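PDB 2PHC: carboxyltransferase domain-containing protein from Pyrococcus horikoshii, which is of unknown function but belongs to the carboxyltransferase subdomain C and D family and is probably an ATP-binding hydrolase. Local coordinates for residues Gly83-Ile88 against Gly203-Phe208; Tyr126-Leu131 against Ser198-Gly203; Ala135-Met140 against Thr168-Ile173. All coordinates share one frame; numbering follows the deposited sequence.

Interaction 1 (Gly83-Ile88 against Gly203-Phe208); sequences GKTIEI and GDYVKF
K84 sets CG beside its own backbone N and then bends at chi3 (74°) and chi4 (52°), which folds the chain slantwise across Y205 and carries NZ to G203 O; Y205 likewise holds its ring on the N side (chi1 -48°), where it meets that lysine. The two segments are parallel neighbours in the mixed sheet, where strands 85-92 and 205-211 pair, consistent with the cyclophilin-like fold of the family. T85, I86, E87 and I88 pair in register with Y205, V206, K207 and F208. Four backbone hydrogen bonds tie them: Y205 N to K84 O (2.9 Å), I86 N to Y205 O (2.8 Å), K207 N to I86 O and I88 N to K207 O.

K84 NZ approaches G203 O from above its carbonyl plane at 3.2 Å, and a water joins the same NZ to D204 OD1, so the ammonium is held twice. K84 CE runs past the ring to lie 3.6 Å from Y205 OH. T85 OG1 sits at the edge of that ring in its plane, although its hydrogen bond goes to I81 O in the preceding helix. D204 OD2 takes the backbone N of L201, and I86 CD1 rests against this carboxylate.

The I86, V206, I88 and F208 face turns to the interior, toward V200 and W170. I88 and F208 lie alongside each other, while V206 CG1 covers one face of the F208 ring, offset toward its rim. The branch ends close the pair: I88 CD1 lies 3.7 Å from V206 CG1, and I88 CG2 lies 4.0 Å from F208 CD1.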
ATOM      1  N   GLY A  83      -7.560   3.056  -9.655  1.00 29.70           N
ATOM      2  CA  GLY A  83      -7.902   2.076 -10.681  1.00 29.04           C
ATOM      3  C   GLY A  83      -7.061   0.811 -10.598  1.00 30.80           C
ATOM      4  O   GLY A  83      -7.389  -0.194 -11.238  1.00 31.62           O
ATOM      5  N   LYS A  84      -5.959   0.868  -9.829  1.00 30.22           N
ATOM      6  CA  LYS A  84      -4.904  -0.126  -9.821  1.00 29.24           C
ATOM      7  C   LYS A  84      -4.932  -0.844  -8.445  1.00 29.39           C
ATOM      8  O   LYS A  84      -4.152  -1.720  -8.164  1.00 29.25           O
ATOM      9  CB  LYS A  84      -3.567   0.606 -10.051  1.00 28.76           C
ATOM     10  CG  LYS A  84      -3.171   0.883 -11.515  1.00 30.62           C
ATOM     11  CD  LYS A  84      -1.782   1.736 -11.653  1.00 33.41           C
ATOM     12  CE  LYS A  84      -0.471   0.916 -11.347  1.00 31.55           C
ATOM     13  NZ  LYS A  84      -0.434  -0.328 -12.138  1.00 33.99           N
ATOM     14  N   THR A  85      -5.884  -0.448  -7.614  1.00 29.13           N
ATOM     15  CA  THR A  85      -5.978  -0.843  -6.275  1.00 28.36           C
ATOM     16  C   THR A  85      -7.060  -1.894  -6.081  1.00 31.49           C
ATOM     17  O   THR A  85      -8.255  -1.668  -6.413  1.00 31.22           O
ATOM     18  CB  THR A  85      -6.279   0.340  -5.355  1.00 26.13           C
ATOM     19  OG1 THR A  85      -5.166   1.231  -5.369  1.00 24.44           O
ATOM     20  CG2 THR A  85      -6.468  -0.128  -3.914  1.00 23.09           C
ATOM     21  N   ILE A  86      -6.646  -3.033  -5.504  1.00 31.83           N
ATOM     22  CA  ILE A  86      -7.608  -4.079  -5.224  1.00 33.13           C
ATOM     23  C   ILE A  86      -7.767  -4.111  -3.703  1.00 33.47           C
ATOM     24  O   ILE A  86      -6.801  -4.131  -2.970  1.00 33.27           O
ATOM     25  CB  ILE A  86      -7.167  -5.377  -5.906  1.00 33.46           C
ATOM     26  CG1 ILE A  86      -7.260  -5.181  -7.434  1.00 35.84           C
ATOM     27  CG2 ILE A  86      -7.963  -6.596  -5.426  1.00 31.01           C
ATOM     28  CD1 ILE A  86      -5.917  -5.081  -8.085  1.00 36.28           C
ATOM     29  N   GLU A  87      -9.010  -4.056  -3.240  1.00 34.64           N
ATOM     30  CA  GLU A  87      -9.306  -4.049  -1.806  1.00 35.54           C
ATOM     31  C   GLU A  87      -9.509  -5.475  -1.316  1.00 34.60           C
ATOM     32  O   GLU A  87     -10.316  -6.210  -1.898  1.00 33.97           O
ATOM     33  CB  GLU A  87     -10.580  -3.231  -1.520  1.00 36.44           C
ATOM     34  CG  GLU A  87     -10.384  -1.765  -1.664  1.00 40.99           C
ATOM     35  CD  GLU A  87     -11.429  -0.941  -0.913  1.00 49.94           C
ATOM     36  OE1 GLU A  87     -12.656  -1.289  -0.957  1.00 51.67           O
ATOM     37  OE2 GLU A  87     -11.004   0.058  -0.276  1.00 52.90           O
ATOM     38  N   ILE A  88      -8.825  -5.848  -0.237  1.00 33.11           N
ATOM     39  CA  ILE A  88      -8.794  -7.253   0.201  1.00 32.76           C
ATOM     40  C   ILE A  88      -9.235  -7.384   1.663  1.00 33.25           C
ATOM     41  O   ILE A  88      -8.486  -6.943   2.577  1.00 32.28           O
ATOM     42  CB  ILE A  88      -7.389  -7.938  -0.116  1.00 32.02           C
ATOM     43  CG1 ILE A  88      -7.258  -8.130  -1.649  1.00 33.65           C
ATOM     44  CG2 ILE A  88      -7.290  -9.318   0.460  1.00 30.10           C
ATOM     45  CD1 ILE A  88      -5.963  -8.754  -2.178  1.00 27.42           C
ATOM     46  N   GLY A 203       2.295  -5.404  -9.909  1.00 26.11           N
ATOM     47  CA  GLY A 203       2.227  -4.023 -10.391  1.00 25.55           C
ATOM     48  C   GLY A 203       0.938  -3.420  -9.961  1.00 26.16           C
ATOM     49  O   GLY A 203       0.854  -2.196  -9.856  1.00 29.44           O
ATOM     50  N   ASP A 204      -0.048  -4.254  -9.643  1.00 24.56           N
ATOM     51  CA  ASP A 204      -1.213  -3.846  -8.833  1.00 24.79           C
ATOM     52  C   ASP A 204      -0.914  -3.423  -7.365  1.00 23.38           C
ATOM     53  O   ASP A 204       0.120  -3.756  -6.813  1.00 19.32           O
ATOM     54  CB  ASP A 204      -2.191  -5.013  -8.738  1.00 25.17           C
ATOM     55  CG  ASP A 204      -2.811  -5.393 -10.106  1.00 30.01           C
ATOM     56  OD1 ASP A 204      -2.597  -4.721 -11.173  1.00 34.65           O
ATOM     57  OD2 ASP A 204      -3.550  -6.383 -10.089  1.00 29.72           O
ATOM     58  N   TYR A 205      -1.854  -2.698  -6.752  1.00 24.51           N
ATOM     59  CA  TYR A 205      -1.748  -2.287  -5.339  1.00 23.74           C
ATOM     60  C   TYR A 205      -2.819  -2.974  -4.523  1.00 24.91           C
ATOM     61  O   TYR A 205      -3.878  -3.411  -5.039  1.00 21.41           O
ATOM     62  CB  TYR A 205      -1.852  -0.769  -5.098  1.00 25.08           C
ATOM     63  CG  TYR A 205      -0.989   0.090  -6.010  1.00 25.02           C
ATOM     64  CD1 TYR A 205       0.344  -0.131  -6.137  1.00 31.50           C
ATOM     65  CD2 TYR A 205      -1.571   1.104  -6.796  1.00 27.95           C
ATOM     66  CE1 TYR A 205       1.162   0.663  -7.053  1.00 33.48           C
ATOM     67  CE2 TYR A 205      -0.799   1.875  -7.716  1.00 28.46           C
ATOM     68  CZ  TYR A 205       0.548   1.668  -7.813  1.00 28.70           C
ATOM     69  OH  TYR A 205       1.303   2.439  -8.648  1.00 26.88           O
ATOM     70  N   VAL A 206      -2.540  -3.138  -3.228  1.00 23.56           N
ATOM     71  CA  VAL A 206      -3.533  -3.835  -2.436  1.00 22.37           C
ATOM     72  C   VAL A 206      -3.869  -3.025  -1.192  1.00 22.02           C
ATOM     73  O   VAL A 206      -2.993  -2.525  -0.549  1.00 20.86           O
ATOM     74  CB  VAL A 206      -3.091  -5.295  -2.025  1.00 22.20           C
ATOM     75  CG1 VAL A 206      -4.055  -5.801  -0.934  1.00 23.31           C
ATOM     76  CG2 VAL A 206      -3.036  -6.337  -3.270  1.00 17.51           C
ATOM     77  N   LYS A 207      -5.140  -2.988  -0.845  1.00 22.33           N
ATOM     78  CA  LYS A 207      -5.540  -2.326   0.340  1.00 24.19           C
ATOM     79  C   LYS A 207      -6.212  -3.426   1.180  1.00 24.31           C
ATOM     80  O   LYS A 207      -7.192  -4.006   0.737  1.00 23.29           O
ATOM     81  CB  LYS A 207      -6.556  -1.163   0.008  1.00 24.20           C
ATOM     82  CG  LYS A 207      -6.981  -0.283   1.267  1.00 26.15           C
ATOM     83  CD  LYS A 207      -5.793   0.117   2.175  1.00 29.09           C
ATOM     84  CE  LYS A 207      -6.100   1.202   3.343  1.00 34.17           C
ATOM     85  NZ  LYS A 207      -7.183   0.696   4.288  1.00 35.15           N
ATOM     86  N   PHE A 208      -5.643  -3.755   2.345  1.00 25.60           N
ATOM     87  CA  PHE A 208      -6.299  -4.689   3.262  1.00 27.13           C
ATOM     88  C   PHE A 208      -7.362  -3.968   4.038  1.00 28.47           C
ATOM     89  O   PHE A 208      -7.185  -2.822   4.400  1.00 27.93           O
ATOM     90  CB  PHE A 208      -5.360  -5.419   4.198  1.00 25.22           C
ATOM     91  CG  PHE A 208      -4.340  -6.282   3.486  1.00 23.87           C
ATOM     92  CD1 PHE A 208      -4.710  -7.404   2.804  1.00 22.88           C
ATOM     93  CD2 PHE A 208      -3.004  -5.981   3.563  1.00 21.62           C
ATOM     94  CE1 PHE A 208      -3.732  -8.197   2.186  1.00 17.77           C
ATOM     95  CE2 PHE A 208      -2.036  -6.752   2.947  1.00 18.83           C
ATOM     96  CZ  PHE A 208      -2.423  -7.853   2.286  1.00 20.31           C
TER
HETATM   97  O   HOH W   1      -2.363  -2.378 -12.104  1.00 43.19           O

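Interaction 2 (Tyr126-Leu131 against Ser198-Gly203); sequences YFLGFL and SIVLPG
The F130 ring presents an edge to S198, with OG near the ring plane and 4.2 Å from F130 CZ, while F190 meets the same phenyl group with the ring planes at about 55°. The puckered pyrrolidine ring of P202 is touched at CD by L128 CD1, a close carbon-carbon contact of 3.5 Å.

L128 is the residue that bridges the two segments. With CG beside the backbone N (chi1 -61°), its branch point faces P202 CD and the two methyls go to different partners. CD1 reaches into the bend of 198-203, 3.4 Å from V200 O and 3.5 Å from S198 OG, and also touches L201. CD2 goes to V200 CG2, 3.9 Å away, with A135 of the adjoining strand on its flank. No hydrogen bond joins the segments, so the contact is held by apolar carbon packing, with two oxygens, V200 O and S198 OG, set against a leucine methyl.

V200 extends the apolar layer inward to I86 and I88. Past P202 the chain turns at G203, whose positive phi suits a glycine and whose backbone bonds to V125. The arrangement is one of strand-to-loop packing: the irregular segment leading into strand 205-211 packs beside the C-terminal end of strand 123-129, consistent with the cyclophilin-like fold of the family.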
ATOM      1  N   TYR A 126       4.517  -7.505  -5.889  1.00 24.90           N
ATOM      2  CA  TYR A 126       5.763  -7.498  -6.658  1.00 22.94           C
ATOM      3  C   TYR A 126       6.057  -8.875  -7.283  1.00 21.80           C
ATOM      4  O   TYR A 126       6.787  -8.960  -8.242  1.00 20.45           O
ATOM      5  CB  TYR A 126       6.958  -6.869  -5.861  1.00 22.62           C
ATOM      6  CG  TYR A 126       7.483  -7.730  -4.703  1.00 22.81           C
ATOM      7  CD1 TYR A 126       8.307  -8.763  -4.944  1.00 25.27           C
ATOM      8  CD2 TYR A 126       7.151  -7.441  -3.362  1.00 29.59           C
ATOM      9  CE1 TYR A 126       8.828  -9.616  -3.890  1.00 28.78           C
ATOM     10  CE2 TYR A 126       7.664  -8.274  -2.251  1.00 31.12           C
ATOM     11  CZ  TYR A 126       8.498  -9.339  -2.560  1.00 26.18           C
ATOM     12  OH  TYR A 126       9.005 -10.131  -1.567  1.00 29.65           O
ATOM     13  N   PHE A 127       5.418  -9.942  -6.820  1.00 21.65           N
ATOM     14  CA  PHE A 127       5.741 -11.269  -7.362  1.00 21.72           C
ATOM     15  C   PHE A 127       4.584 -12.113  -7.015  1.00 21.25           C
ATOM     16  O   PHE A 127       4.047 -11.910  -5.951  1.00 20.86           O
ATOM     17  CB  PHE A 127       7.050 -11.848  -6.706  1.00 22.08           C
ATOM     18  CG  PHE A 127       7.530 -13.169  -7.330  1.00 20.84           C
ATOM     19  CD1 PHE A 127       8.329 -13.178  -8.451  1.00 21.49           C
ATOM     20  CD2 PHE A 127       7.187 -14.381  -6.776  1.00 26.70           C
ATOM     21  CE1 PHE A 127       8.760 -14.387  -9.019  1.00 25.87           C
ATOM     22  CE2 PHE A 127       7.645 -15.585  -7.328  1.00 24.95           C
ATOM     23  CZ  PHE A 127       8.407 -15.580  -8.451  1.00 22.35           C
ATOM     24  N   LEU A 128       4.204 -13.054  -7.904  1.00 21.51           N
ATOM     25  CA  LEU A 128       3.259 -14.106  -7.550  1.00 22.25           C
ATOM     26  C   LEU A 128       3.865 -15.536  -7.804  1.00 23.22           C
ATOM     27  O   LEU A 128       4.458 -15.823  -8.879  1.00 20.66           O
ATOM     28  CB  LEU A 128       1.967 -13.984  -8.357  1.00 22.19           C
ATOM     29  CG  LEU A 128       1.203 -12.646  -8.143  1.00 24.72           C
ATOM     30  CD1 LEU A 128       0.118 -12.586  -9.207  1.00 27.56           C
ATOM     31  CD2 LEU A 128       0.524 -12.610  -6.746  1.00 23.08           C
ATOM     32  N   GLY A 129       3.564 -16.446  -6.882  1.00 22.70           N
ATOM     33  CA  GLY A 129       3.851 -17.849  -7.145  1.00 24.40           C
ATOM     34  C   GLY A 129       2.563 -18.622  -7.148  1.00 26.10           C
ATOM     35  O   GLY A 129       1.560 -18.189  -6.499  1.00 25.20           O
ATOM     36  N   PHE A 130       2.672 -19.659  -7.912  1.00 26.07           N
ATOM     37  CA  PHE A 130       1.695 -20.576  -8.175  1.00 29.60           C
ATOM     38  C   PHE A 130       2.256 -21.891  -7.784  1.00 31.48           C
ATOM     39  O   PHE A 130       3.375 -22.281  -7.894  1.00 25.93           O
ATOM     40  CB  PHE A 130       1.220 -20.537  -9.610  1.00 28.85           C
ATOM     41  CG  PHE A 130       0.720 -19.229 -10.029  1.00 30.47           C
ATOM     42  CD1 PHE A 130      -0.581 -18.914  -9.898  1.00 29.55           C
ATOM     43  CD2 PHE A 130       1.552 -18.322 -10.574  1.00 28.05           C
ATOM     44  CE1 PHE A 130      -1.050 -17.714 -10.306  1.00 31.86           C
ATOM     45  CE2 PHE A 130       1.089 -17.110 -10.977  1.00 30.88           C
ATOM     46  CZ  PHE A 130      -0.220 -16.814 -10.852  1.00 27.48           C
ATOM     47  N   LEU A 131       1.344 -22.514  -7.192  1.00 33.27           N
ATOM     48  CA  LEU A 131       1.289 -23.945  -6.862  1.00 36.30           C
ATOM     49  C   LEU A 131       2.341 -24.351  -5.750  1.00 36.45           C
ATOM     50  O   LEU A 131       3.132 -25.329  -5.906  1.00 37.29           O
ATOM     51  CB  LEU A 131       1.452 -24.760  -8.173  1.00 37.22           C
ATOM     52  CG  LEU A 131       0.384 -24.703  -9.331  1.00 40.91           C
ATOM     53  CD1 LEU A 131       0.783 -25.482 -10.621  1.00 41.23           C
ATOM     54  N   SER A 198      -5.390 -15.221 -10.626  1.00 28.28           N
ATOM     55  CA  SER A 198      -5.226 -14.552  -9.287  1.00 28.11           C
ATOM     56  C   SER A 198      -5.992 -13.216  -9.370  1.00 27.15           C
ATOM     57  O   SER A 198      -5.985 -12.602 -10.426  1.00 27.49           O
ATOM     58  CB  SER A 198      -3.746 -14.268  -8.961  1.00 26.24           C
ATOM     59  OG  SER A 198      -3.085 -13.793 -10.137  1.00 30.61           O
ATOM     60  N   ILE A 199      -6.576 -12.740  -8.286  1.00 26.80           N
ATOM     61  CA  ILE A 199      -7.264 -11.426  -8.305  1.00 28.12           C
ATOM     62  C   ILE A 199      -6.296 -10.250  -8.372  1.00 27.64           C
ATOM     63  O   ILE A 199      -6.675  -9.091  -8.487  1.00 29.26           O
ATOM     64  CB  ILE A 199      -8.242 -11.217  -7.119  1.00 27.47           C
ATOM     65  CG1 ILE A 199      -7.624 -11.519  -5.789  1.00 31.22           C
ATOM     66  CG2 ILE A 199      -9.333 -12.254  -7.150  1.00 33.79           C
ATOM     67  CD1 ILE A 199      -8.668 -11.234  -4.630  1.00 35.07           C
ATOM     68  N   VAL A 200      -5.029 -10.122  -8.309  1.00 27.63           N
ATOM     69  CA  VAL A 200      -4.017  -9.091  -8.227  1.00 26.92           C
ATOM     70  C   VAL A 200      -3.006  -9.595  -9.159  1.00 27.38           C
ATOM     71  O   VAL A 200      -2.818 -10.828  -9.312  1.00 28.56           O
ATOM     72  CB  VAL A 200      -3.560  -9.023  -6.707  1.00 27.39           C
ATOM     73  CG1 VAL A 200      -4.687  -8.626  -5.615  1.00 25.39           C
ATOM     74  CG2 VAL A 200      -2.381 -10.007  -6.358  1.00 23.73           C
ATOM     75  N   LEU A 201      -2.350  -8.928  -9.762  1.00 28.40           N
ATOM     76  CA  LEU A 201      -1.233  -9.233 -10.633  1.00 28.27           C
ATOM     77  C   LEU A 201      -0.064  -8.331 -10.264  1.00 26.08           C
ATOM     78  O   LEU A 201      -0.296  -7.265  -9.746  1.00 24.35           O
ATOM     79  CB  LEU A 201      -1.692  -9.102 -12.102  1.00 29.80           C
ATOM     80  CG  LEU A 201      -2.589 -10.209 -12.679  1.00 32.42           C
ATOM     81  CD1 LEU A 201      -3.131  -9.718 -13.982  1.00 39.25           C
ATOM     82  CD2 LEU A 201      -1.753 -11.497 -12.922  1.00 38.29           C
ATOM     83  N   PRO A 202       1.194  -8.779 -10.507  1.00 25.39           N
ATOM     84  CA  PRO A 202       2.313  -7.875 -10.234  1.00 25.52           C
ATOM     85  C   PRO A 202       2.086  -6.414 -10.766  1.00 26.91           C
ATOM     86  O   PRO A 202       1.699  -6.204 -11.956  1.00 28.17           O
ATOM     87  CB  PRO A 202       3.554  -8.581 -10.906  1.00 24.56           C
ATOM     88  CG  PRO A 202       3.236 -10.099 -10.814  1.00 24.53           C
ATOM     89  CD  PRO A 202       1.633 -10.085 -11.070  1.00 23.90           C
ATOM     90  N   GLY A 203       2.295  -5.404  -9.909  1.00 26.11           N
ATOM     91  CA  GLY A 203       2.227  -4.023 -10.391  1.00 25.55           C
ATOM     92  C   GLY A 203       0.938  -3.420  -9.961  1.00 26.16           C
ATOM     93  O   GLY A 203       0.854  -2.196  -9.856  1.00 29.44           O
TER

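Interaction 3 (Ala135-Met140 against Thr168-Ile173); sequences AYLGGM and TGWYAI
Strands 135-138 and 168-171 run antiparallel at 167°, their axes approaching to 4.9 Å, with A135 and W170 as a hydrogen-bonded pair and Y136 and G169 as a non-hydrogen-bonded one. They are neighbours in the mixed sheet, consistent with the cyclophilin-like fold of the family, although strands 155-156 and 160-164 come between them in the chain. A135 N gives to W170 O at 3.1 Å and W170 N returns to A135 O at 3.2 Å, each donor lying in the carbonyl plane of its acceptor; one step on, L137 N to T168 O is weak.

The side-chain contact centres on W170. Its CG lies between the backbone N and the carbonyl carbon, the crowded position (chi1 70°), which swings the indole back over the neighbouring strand. A135 CB sits over the six-membered ring as a CH-pi contact, 3.7 Å from the centroid and 7° off the normal. L137 CD2 approaches the same ring obliquely, at CZ3. The indole NE1 is satisfied by T189 OG1, and F208 and I185 pack on the ring from other parts of the fold. Without the indole, as with an alanine here, A135 and L137 would probably lose their aromatic partner, a gap would open beside F208, and T189 OG1 would lose its donor.

G169 allows the close approach: a CB there would run into A135 O. T168 fills the other end, its OG1 held by G162 O and H118 NE2. Its methyl CG2 faces L137 CD1, the side chains crossing obliquely at 4.2 Å. M140, whose backbone has left the strand, bends at chi3 and brings SD to 3.7 Å from T168 CB.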
ATOM      1  N   ALA A 135       1.189 -14.620  -2.678  1.00 23.89           N
ATOM      2  CA  ALA A 135       1.419 -13.252  -3.118  1.00 20.87           C
ATOM      3  C   ALA A 135       2.368 -12.521  -2.197  1.00 21.47           C
ATOM      4  O   ALA A 135       2.220 -12.521  -0.983  1.00 19.80           O
ATOM      5  CB  ALA A 135       0.148 -12.525  -3.176  1.00 23.06           C
ATOM      6  N   TYR A 136       3.336 -11.855  -2.798  1.00 20.67           N
ATOM      7  CA  TYR A 136       4.445 -11.321  -2.069  1.00 21.49           C
ATOM      8  C   TYR A 136       4.276  -9.878  -2.275  1.00 21.65           C
ATOM      9  O   TYR A 136       4.030  -9.467  -3.418  1.00 23.06           O
ATOM     10  CB  TYR A 136       5.739 -11.717  -2.722  1.00 20.67           C
ATOM     11  CG  TYR A 136       6.121 -13.149  -2.591  1.00 24.53           C
ATOM     12  CD1 TYR A 136       7.089 -13.559  -1.629  1.00 25.93           C
ATOM     13  CD2 TYR A 136       5.663 -14.068  -3.506  1.00 27.62           C
ATOM     14  CE1 TYR A 136       7.506 -14.859  -1.566  1.00 28.61           C
ATOM     15  CE2 TYR A 136       6.089 -15.347  -3.465  1.00 31.92           C
ATOM     16  CZ  TYR A 136       7.007 -15.745  -2.464  1.00 33.70           C
ATOM     17  OH  TYR A 136       7.415 -17.074  -2.435  1.00 41.94           O
ATOM     18  N   LEU A 137       4.419  -9.103  -1.208  1.00 21.60           N
ATOM     19  CA  LEU A 137       3.985  -7.672  -1.206  1.00 22.22           C
ATOM     20  C   LEU A 137       5.114  -6.843  -0.659  1.00 22.88           C
ATOM     21  O   LEU A 137       6.023  -7.405  -0.047  1.00 25.41           O
ATOM     22  CB  LEU A 137       2.726  -7.356  -0.387  1.00 20.16           C
ATOM     23  CG  LEU A 137       1.454  -8.102  -0.630  1.00 21.74           C
ATOM     24  CD1 LEU A 137       0.468  -7.624   0.423  1.00 27.60           C
ATOM     25  CD2 LEU A 137       0.837  -8.113  -2.061  1.00 25.81           C
ATOM     26  N   GLY A 138       5.134  -5.544  -1.018  1.00 22.09           N
ATOM     27  CA  GLY A 138       6.170  -4.660  -0.671  1.00 18.29           C
ATOM     28  C   GLY A 138       5.428  -3.528  -0.042  1.00 18.08           C
ATOM     29  O   GLY A 138       4.277  -3.294  -0.323  1.00 18.32           O
ATOM     30  N   GLY A 139       6.092  -2.811   0.841  1.00 19.61           N
ATOM     31  CA  GLY A 139       5.451  -1.595   1.338  1.00 21.43           C
ATOM     32  C   GLY A 139       5.098  -1.659   2.834  1.00 22.27           C
ATOM     33  O   GLY A 139       4.669  -0.711   3.354  1.00 22.87           O
ATOM     34  N   MET A 140       5.317  -2.788   3.514  1.00 21.49           N
ATOM     35  CA  MET A 140       4.933  -2.945   4.924  1.00 21.21           C
ATOM     36  C   MET A 140       5.614  -1.950   5.828  1.00 21.77           C
ATOM     37  O   MET A 140       6.866  -1.848   5.844  1.00 22.30           O
ATOM     38  CB  MET A 140       5.304  -4.393   5.461  1.00 18.14           C
ATOM     39  CG  MET A 140       4.528  -4.765   6.826  1.00 15.75           C
ATOM     40  SD  MET A 140       4.808  -6.377   7.412  1.00  5.74           S
ATOM     41  CE  MET A 140       6.353  -6.250   7.883  1.00  5.34           C
ATOM     42  N   THR A 168       5.162  -8.820   4.002  1.00 18.37           N
ATOM     43  CA  THR A 168       3.878  -9.390   4.240  1.00 19.78           C
ATOM     44  C   THR A 168       3.369 -10.004   2.927  1.00 19.25           C
ATOM     45  O   THR A 168       3.916  -9.823   1.865  1.00 19.64           O
ATOM     46  CB  THR A 168       2.872  -8.385   4.938  1.00 20.74           C
ATOM     47  OG1 THR A 168       1.692  -9.091   5.339  1.00 20.94           O
ATOM     48  CG2 THR A 168       2.507  -7.182   4.051  1.00 21.55           C
ATOM     49  N   GLY A 169       2.366 -10.831   3.011  1.00 20.52           N
ATOM     50  CA  GLY A 169       1.873 -11.465   1.829  1.00 21.42           C
ATOM     51  C   GLY A 169       0.845 -12.420   2.336  1.00 21.55           C
ATOM     52  O   GLY A 169       0.508 -12.372   3.509  1.00 22.06           O
ATOM     53  N   TRP A 170       0.349 -13.284   1.474  1.00 20.71           N
ATOM     54  CA  TRP A 170      -0.573 -14.309   1.937  1.00 21.37           C
ATOM     55  C   TRP A 170      -0.392 -15.656   1.184  1.00 21.53           C
ATOM     56  O   TRP A 170       0.024 -15.678   0.014  1.00 19.77           O
ATOM     57  CB  TRP A 170      -2.012 -13.837   1.850  1.00 20.91           C
ATOM     58  CG  TRP A 170      -2.591 -13.682   0.430  1.00 22.31           C
ATOM     59  CD1 TRP A 170      -3.200 -14.628  -0.313  1.00 27.48           C
ATOM     60  CD2 TRP A 170      -2.670 -12.454  -0.356  1.00 23.38           C
ATOM     61  NE1 TRP A 170      -3.659 -14.102  -1.501  1.00 23.65           N
ATOM     62  CE2 TRP A 170      -3.297 -12.782  -1.574  1.00 20.60           C
ATOM     63  CE3 TRP A 170      -2.246 -11.119  -0.136  1.00 17.06           C
ATOM     64  CZ2 TRP A 170      -3.565 -11.814  -2.582  1.00 23.35           C
ATOM     65  CZ3 TRP A 170      -2.481 -10.152  -1.182  1.00 22.14           C
ATOM     66  CH2 TRP A 170      -3.152 -10.497  -2.343  1.00 18.77           C
ATOM     67  N   TYR A 171      -0.662 -16.740   1.922  1.00 20.76           N
ATOM     68  CA  TYR A 171      -0.904 -18.074   1.393  1.00 23.43           C
ATOM     69  C   TYR A 171      -2.212 -18.149   0.638  1.00 25.74           C
ATOM     70  O   TYR A 171      -3.282 -17.908   1.238  1.00 27.53           O
ATOM     71  CB  TYR A 171      -0.915 -19.036   2.540  1.00 23.25           C
ATOM     72  CG  TYR A 171       0.387 -19.006   3.288  1.00 22.04           C
ATOM     73  CD1 TYR A 171       1.342 -19.917   3.009  1.00 24.22           C
ATOM     74  CD2 TYR A 171       0.633 -18.071   4.264  1.00 22.89           C
ATOM     75  CE1 TYR A 171       2.536 -19.927   3.673  1.00 28.73           C
ATOM     76  CE2 TYR A 171       1.835 -18.078   4.989  1.00 26.97           C
ATOM     77  CZ  TYR A 171       2.780 -18.984   4.663  1.00 27.90           C
ATOM     78  OH  TYR A 171       3.989 -19.004   5.269  1.00 23.58           O
ATOM     79  N   ALA A 172      -2.140 -18.374  -0.670  1.00 26.33           N
ATOM     80  CA  ALA A 172      -3.352 -18.356  -1.504  1.00 28.94           C
ATOM     81  C   ALA A 172      -4.144 -19.655  -1.325  1.00 30.16           C
ATOM     82  O   ALA A 172      -5.348 -19.645  -1.387  1.00 32.31           O
ATOM     83  CB  ALA A 172      -3.017 -18.118  -2.970  1.00 26.27           C
ATOM     84  N   ILE A 173      -3.458 -20.762  -1.051  1.00 32.18           N
ATOM     85  CA  ILE A 173      -4.111 -22.017  -0.691  1.00 33.30           C
ATOM     86  C   ILE A 173      -3.401 -22.685   0.479  1.00 33.88           C
ATOM     87  O   ILE A 173      -2.309 -22.253   0.901  1.00 31.80           O
ATOM     88  CB  ILE A 173      -4.216 -22.997  -1.922  1.00 34.43           C
ATOM     89  CG1 ILE A 173      -2.825 -23.418  -2.400  1.00 37.42           C
ATOM     90  CG2 ILE A 173      -4.969 -22.357  -3.059  1.00 35.06           C
ATOM     91  CD1 ILE A 173      -2.853 -24.788  -3.173  1.00 41.83           C
TER

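All three contacts reach the same mixed sheet, interaction 2 with one loop segment. Interaction 3 is the most buried, an antiparallel strand pair with an indole packed against it; interaction 1 is a parallel pair, buried on the side that meets W170 and polar at its lysine end; interaction 2 lies nearer the surface and, unlike the two strand pairs, has no hydrogen bonds across it. Interactions 1 and 2 share G203, and V200 also packs on V206. Interaction 1 meets interaction 3 where I88 and F208 press on W170 and L137. Interactions 2 and 3 use adjacent strands, probably bonded through the backbone at Y126, F127 and Y136.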